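Local atomic coordinates of transcriptional regulator fur family (Xanthomonas campestris pv. campestris, PDB entry 7DH8), a protein that probably binds regulatory DNA as a zinc-dependent transcription factor of the Fur family, acting as a repressor that controls zinc uptake. Residues 60-65 with 103-108; 115-120 with 153-158. All coordinates share one frame; numbering follows the deposited sequence.

Contact 1. Residues 60-65 with 103-108; sequences VKAYEL and NAFVAC. With ZN (zinc ion), chain B.
Val60 and Phe105 pair through their backbones in both directions, forming a single antiparallel bridge of the hydrogen-bonded kind. Val60 N donates to Phe105 O at 2.8 Å in a nearly straight bond, while the return bond from Phe105 N to Val60 O (2.9 Å) is more bent. Val60 O also sits at the edge of the Phe105 ring, near its plane.

Further polar contacts gather on Asn103 O. Lys61 NZ reaches it over 3.2 Å from above the carbonyl plane, and the same amine also bonds Val102 O. The lysine chain bends at chi2 (-90°), which carries NZ to Asn103 O, and crosses the Asn103 side chain at about a right angle. A water donates to Asn103 O and accepts from Ala62 N at 2.9 Å. Lys61 is the N-cap residue of helix 62-69, and its N-H is taken by Glu64 OE1 at 2.9 Å, from above the carboxylate plane.

Apolar contact is slight: Ala62 CB lies 4.1 Å from Phe105 CE1, in a ring whose other neighbours include Leu87 and Met91 of helix 80-92.

The contact is thus chiefly polar, tying the start of helix 62-69 to strand 104-107, which leads into the zinc ligand Cys108 and whose antiparallel pairing with strand 96-99 is consistent with the wing of a winged-helix domain.

Contact 2. Residues 115-120 with 153-158; sequences QHSVPF and QAQTLE. With ZN (zinc ion), chain B.
Ser117 OG accepts the backbone N-H of Gln155 at 2.9 Å in an almost straight bond (176°), a side chain standing in for a main-chain partner. The hydroxyl lies beside its own backbone N and opposite the carbonyl carbon (chi1 -72°), which turns it to Gln155.

Farther along, Phe120 N donates to Leu157 O at 3.0 Å, and this oxygen also lies near the plane of the Phe120 ring, at its edge. Weaker CA-H...O contacts flank this bond: Pro119 CA approaches Leu157 O at 3.4 Å, and Glu158 CA approaches Phe120 O. Between Ser117 and Phe120 the two backbones are bridged by water. One water accepts from Leu157 N (2.7 Å) and can donate to Val118 O; a second accepts from Val118 N and can donate to Gln155 O (2.7 Å).

Apolar packing centres on Leu157, whose CB lies 3.8 Å from Pro119 CA and whose CD1 lies 4.3 Å from Pro119 CG. Phe120 also meets the ring of His97 edge-to-face, next to the zinc site in which His116 NE2 is a ligand.

Within the mixed sheet, strand 119-123 runs parallel to strand 151-160 and has strand 129-131 antiparallel on its other side. Leu157 and Gln155 pack against helix 135-146, while Glu158 bonds Ser101 and Glu100. Strand 151-160 also pairs antiparallel with a strand of the second subunit, continuing the sheet across the dimer interface.

How the contacts relate
Contact 1 closes before contact 2 opens along the chain, and their centres lie about 17 Å apart on opposite sides of the chain's centre. Strands 104-107 and 119-123 follow each other in sequence but belong to different sheets: the first pairs with strand 96-99, the second lies in the mixed sheet. They meet where Val106 CG2 packs 4.0 Å from Phe120 CE2. Both contacts also touch one zinc ion, since Cys108 from contact 1 and His116 from contact 2 share it with His97 and Glu131. The metal therefore joins the two-stranded sheet, probably the wing of the DNA-binding domain, to the mixed sheet that continues into the second subunit, consistent with zinc-dependent regulation of DNA binding.

Contact 1. Residues 60-65 with 103-108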
# COMPACT_ATOMS: atom_id res chain seq x y z
N VAL A 60 7.15 -6.94 -11.27
CA VAL A 60 7.46 -6.38 -12.58
C VAL A 60 6.87 -4.97 -12.65
O VAL A 60 5.71 -4.78 -12.30
CB VAL A 60 6.86 -7.27 -13.68
CG1 VAL A 60 7.09 -6.66 -15.08
CG2 VAL A 60 7.43 -8.66 -13.57
N LYS A 61 7.68 -4.01 -13.12
CA LYS A 61 7.17 -2.68 -13.39
C LYS A 61 6.39 -2.68 -14.69
O LYS A 61 6.71 -3.43 -15.63
CB LYS A 61 8.31 -1.67 -13.49
CG LYS A 61 9.02 -1.51 -12.14
CD LYS A 61 8.32 -0.41 -11.43
CE LYS A 61 8.61 -0.33 -9.99
NZ LYS A 61 7.93 0.89 -9.51
N ALA A 62 5.37 -1.82 -14.77
CA ALA A 62 4.61 -1.73 -16.02
C ALA A 62 5.50 -1.46 -17.22
O ALA A 62 5.33 -2.07 -18.27
CB ALA A 62 3.52 -0.67 -15.90
N TYR A 63 6.44 -0.49 -17.11
CA TYR A 63 7.29 -0.23 -18.28
C TYR A 63 8.22 -1.40 -18.61
O TYR A 63 8.68 -1.54 -19.75
CB TYR A 63 8.12 1.03 -18.10
CG TYR A 63 9.18 0.92 -17.03
CD1 TYR A 63 10.39 0.27 -17.28
CD2 TYR A 63 8.96 1.45 -15.76
CE1 TYR A 63 11.32 0.17 -16.29
CE2 TYR A 63 9.91 1.35 -14.77
CZ TYR A 63 11.08 0.72 -15.06
OH TYR A 63 12.07 0.63 -14.10
N GLU A 64 8.56 -2.23 -17.64
CA GLU A 64 9.32 -3.42 -17.99
C GLU A 64 8.47 -4.39 -18.77
O GLU A 64 8.94 -5.07 -19.68
CB GLU A 64 9.84 -4.11 -16.71
CG GLU A 64 10.92 -3.34 -16.04
CD GLU A 64 11.26 -3.99 -14.72
OE1 GLU A 64 10.33 -4.61 -14.13
OE2 GLU A 64 12.43 -3.86 -14.29
N LEU A 65 7.20 -4.51 -18.38
CA LEU A 65 6.35 -5.45 -19.09
C LEU A 65 6.19 -5.03 -20.55
O LEU A 65 6.19 -5.87 -21.45
CB LEU A 65 4.99 -5.52 -18.38
CG LEU A 65 3.82 -6.20 -19.08
CD1 LEU A 65 4.11 -7.71 -19.17
CD2 LEU A 65 2.53 -5.92 -18.29
N ASN A 103 4.74 -0.35 -6.47
CA ASN A 103 4.18 0.01 -7.77
C ASN A 103 4.59 -1.01 -8.83
O ASN A 103 5.18 -0.66 -9.86
CB ASN A 103 4.54 1.48 -8.16
CG ASN A 103 3.76 1.97 -9.38
OD1 ASN A 103 2.69 1.44 -9.67
ND2 ASN A 103 4.31 2.94 -10.12
N ALA A 104 4.31 -2.29 -8.55
CA ALA A 104 4.79 -3.38 -9.39
C ALA A 104 3.80 -4.53 -9.28
O ALA A 104 2.87 -4.51 -8.46
CB ALA A 104 6.25 -3.78 -9.02
N PHE A 105 3.89 -5.45 -10.21
CA PHE A 105 2.87 -6.48 -10.43
C PHE A 105 3.47 -7.85 -10.24
O PHE A 105 4.64 -8.07 -10.57
CB PHE A 105 2.30 -6.39 -11.83
CG PHE A 105 1.64 -5.06 -12.11
CD1 PHE A 105 2.40 -4.00 -12.53
CD2 PHE A 105 0.28 -4.86 -11.80
CE1 PHE A 105 1.81 -2.76 -12.76
CE2 PHE A 105 -0.32 -3.63 -12.00
CZ PHE A 105 0.44 -2.56 -12.48
N VAL A 106 2.65 -8.80 -9.77
CA VAL A 106 3.11 -10.16 -9.51
C VAL A 106 1.94 -11.06 -9.90
O VAL A 106 0.78 -10.65 -9.81
CB VAL A 106 3.55 -10.45 -8.02
CG1 VAL A 106 4.89 -9.86 -7.65
CG2 VAL A 106 2.43 -10.03 -6.98
N ALA A 107 2.25 -12.27 -10.35
CA ALA A 107 1.19 -13.19 -10.70
C ALA A 107 0.61 -13.79 -9.42
O ALA A 107 1.33 -13.99 -8.43
CB ALA A 107 1.70 -14.30 -11.63
N CYS A 108 -0.70 -14.02 -9.43
CA CYS A 108 -1.27 -14.71 -8.28
C CYS A 108 -0.90 -16.19 -8.31
O CYS A 108 -1.12 -16.88 -9.32
CB CYS A 108 -2.78 -14.55 -8.22
SG CYS A 108 -3.55 -15.51 -6.79
ZN ZN B . -3.50 -14.07 -5.32
O HOH W 1 4.50 -0.14 -12.57

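Contact 2. Residues 115-120 with 153-158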
# COMPACT_ATOMS: atom_id res chain seq x y z
N GLN A 115 -11.19 -12.83 -6.88
CA GLN A 115 -10.37 -11.72 -6.43
C GLN A 115 -10.46 -11.72 -4.91
O GLN A 115 -11.48 -12.11 -4.35
CB GLN A 115 -10.78 -10.36 -7.01
CG GLN A 115 -12.01 -9.69 -6.37
CD GLN A 115 -12.66 -8.64 -7.29
OE1 GLN A 115 -13.68 -8.89 -7.94
NE2 GLN A 115 -12.05 -7.44 -7.34
N HIS A 116 -9.38 -11.32 -4.27
CA HIS A 116 -9.21 -11.63 -2.87
C HIS A 116 -8.19 -10.66 -2.31
O HIS A 116 -7.32 -10.17 -3.02
CB HIS A 116 -8.69 -13.06 -2.67
CG HIS A 116 -7.43 -13.34 -3.44
ND1 HIS A 116 -7.42 -13.47 -4.81
CD2 HIS A 116 -6.14 -13.47 -3.04
CE1 HIS A 116 -6.18 -13.73 -5.21
NE2 HIS A 116 -5.39 -13.72 -4.15
N SER A 117 -8.23 -10.52 -1.00
CA SER A 117 -7.29 -9.69 -0.28
C SER A 117 -6.39 -10.62 0.52
O SER A 117 -6.90 -11.56 1.16
CB SER A 117 -8.05 -8.72 0.63
OG SER A 117 -8.63 -7.77 -0.26
N VAL A 118 -5.07 -10.42 0.40
CA VAL A 118 -4.10 -11.30 1.06
C VAL A 118 -2.86 -10.51 1.43
O VAL A 118 -2.49 -9.58 0.73
CB VAL A 118 -3.67 -12.48 0.18
CG1 VAL A 118 -4.79 -13.47 -0.01
CG2 VAL A 118 -3.04 -11.97 -1.16
N PRO A 119 -2.18 -10.87 2.50
CA PRO A 119 -0.88 -10.27 2.81
C PRO A 119 0.19 -10.71 1.83
O PRO A 119 0.22 -11.85 1.35
CB PRO A 119 -0.57 -10.81 4.22
CG PRO A 119 -1.93 -11.33 4.75
CD PRO A 119 -2.60 -11.84 3.53
N PHE A 120 1.12 -9.81 1.65
CA PHE A 120 2.39 -10.01 0.96
C PHE A 120 3.52 -9.64 1.89
O PHE A 120 3.44 -8.61 2.57
CB PHE A 120 2.47 -9.08 -0.29
CG PHE A 120 1.58 -9.52 -1.36
CD1 PHE A 120 0.28 -9.07 -1.41
CD2 PHE A 120 2.02 -10.43 -2.31
CE1 PHE A 120 -0.58 -9.52 -2.37
CE2 PHE A 120 1.14 -10.88 -3.27
CZ PHE A 120 -0.13 -10.43 -3.31
N GLN A 153 -14.22 -3.09 1.03
CA GLN A 153 -13.93 -3.97 -0.08
C GLN A 153 -12.72 -4.70 -0.66
O GLN A 153 -12.87 -5.83 -1.14
CB GLN A 153 -14.24 -3.11 -1.33
CG GLN A 153 -15.67 -2.56 -1.30
CD GLN A 153 -16.73 -3.64 -1.46
OE1 GLN A 153 -16.42 -4.81 -1.74
NE2 GLN A 153 -18.00 -3.24 -1.31
N ALA A 154 -11.53 -4.11 -0.59
CA ALA A 154 -10.33 -4.79 -1.08
C ALA A 154 -9.41 -4.17 -0.02
O ALA A 154 -9.47 -2.97 0.30
CB ALA A 154 -9.63 -4.38 -2.38
N GLN A 155 -8.51 -5.01 0.52
CA GLN A 155 -7.46 -4.56 1.43
C GLN A 155 -6.05 -4.67 0.87
O GLN A 155 -5.71 -5.70 0.28
CB GLN A 155 -7.53 -5.44 2.71
CG GLN A 155 -8.95 -5.42 3.34
CD GLN A 155 -8.99 -6.27 4.62
OE1 GLN A 155 -7.94 -6.62 5.15
NE2 GLN A 155 -10.18 -6.60 5.10
N THR A 156 -5.21 -3.67 1.16
CA THR A 156 -3.81 -3.67 0.80
C THR A 156 -3.05 -4.01 2.06
O THR A 156 -3.09 -3.25 3.03
CB THR A 156 -3.36 -2.28 0.31
OG1 THR A 156 -4.06 -1.97 -0.89
CG2 THR A 156 -1.84 -2.30 0.02
N LEU A 157 -2.38 -5.18 2.06
CA LEU A 157 -1.70 -5.71 3.23
C LEU A 157 -0.30 -6.08 2.74
O LEU A 157 -0.08 -7.06 2.03
CB LEU A 157 -2.42 -6.92 3.84
CG LEU A 157 -3.95 -6.69 4.01
CD1 LEU A 157 -4.59 -8.07 4.15
CD2 LEU A 157 -4.21 -5.80 5.21
N GLU A 158 0.67 -5.27 3.11
CA GLU A 158 2.03 -5.53 2.63
C GLU A 158 2.98 -5.42 3.81
O GLU A 158 3.11 -4.35 4.41
CB GLU A 158 2.36 -4.57 1.50
CG GLU A 158 1.32 -4.67 0.35
CD GLU A 158 1.55 -3.69 -0.84
OE1 GLU A 158 2.40 -2.81 -0.78
OE2 GLU A 158 0.82 -3.83 -1.84
ZN ZN B . -3.50 -14.07 -5.32
O HOH W 2 -2.40 -6.93 -0.04
O HOH W 3 -4.68 -7.83 -1.12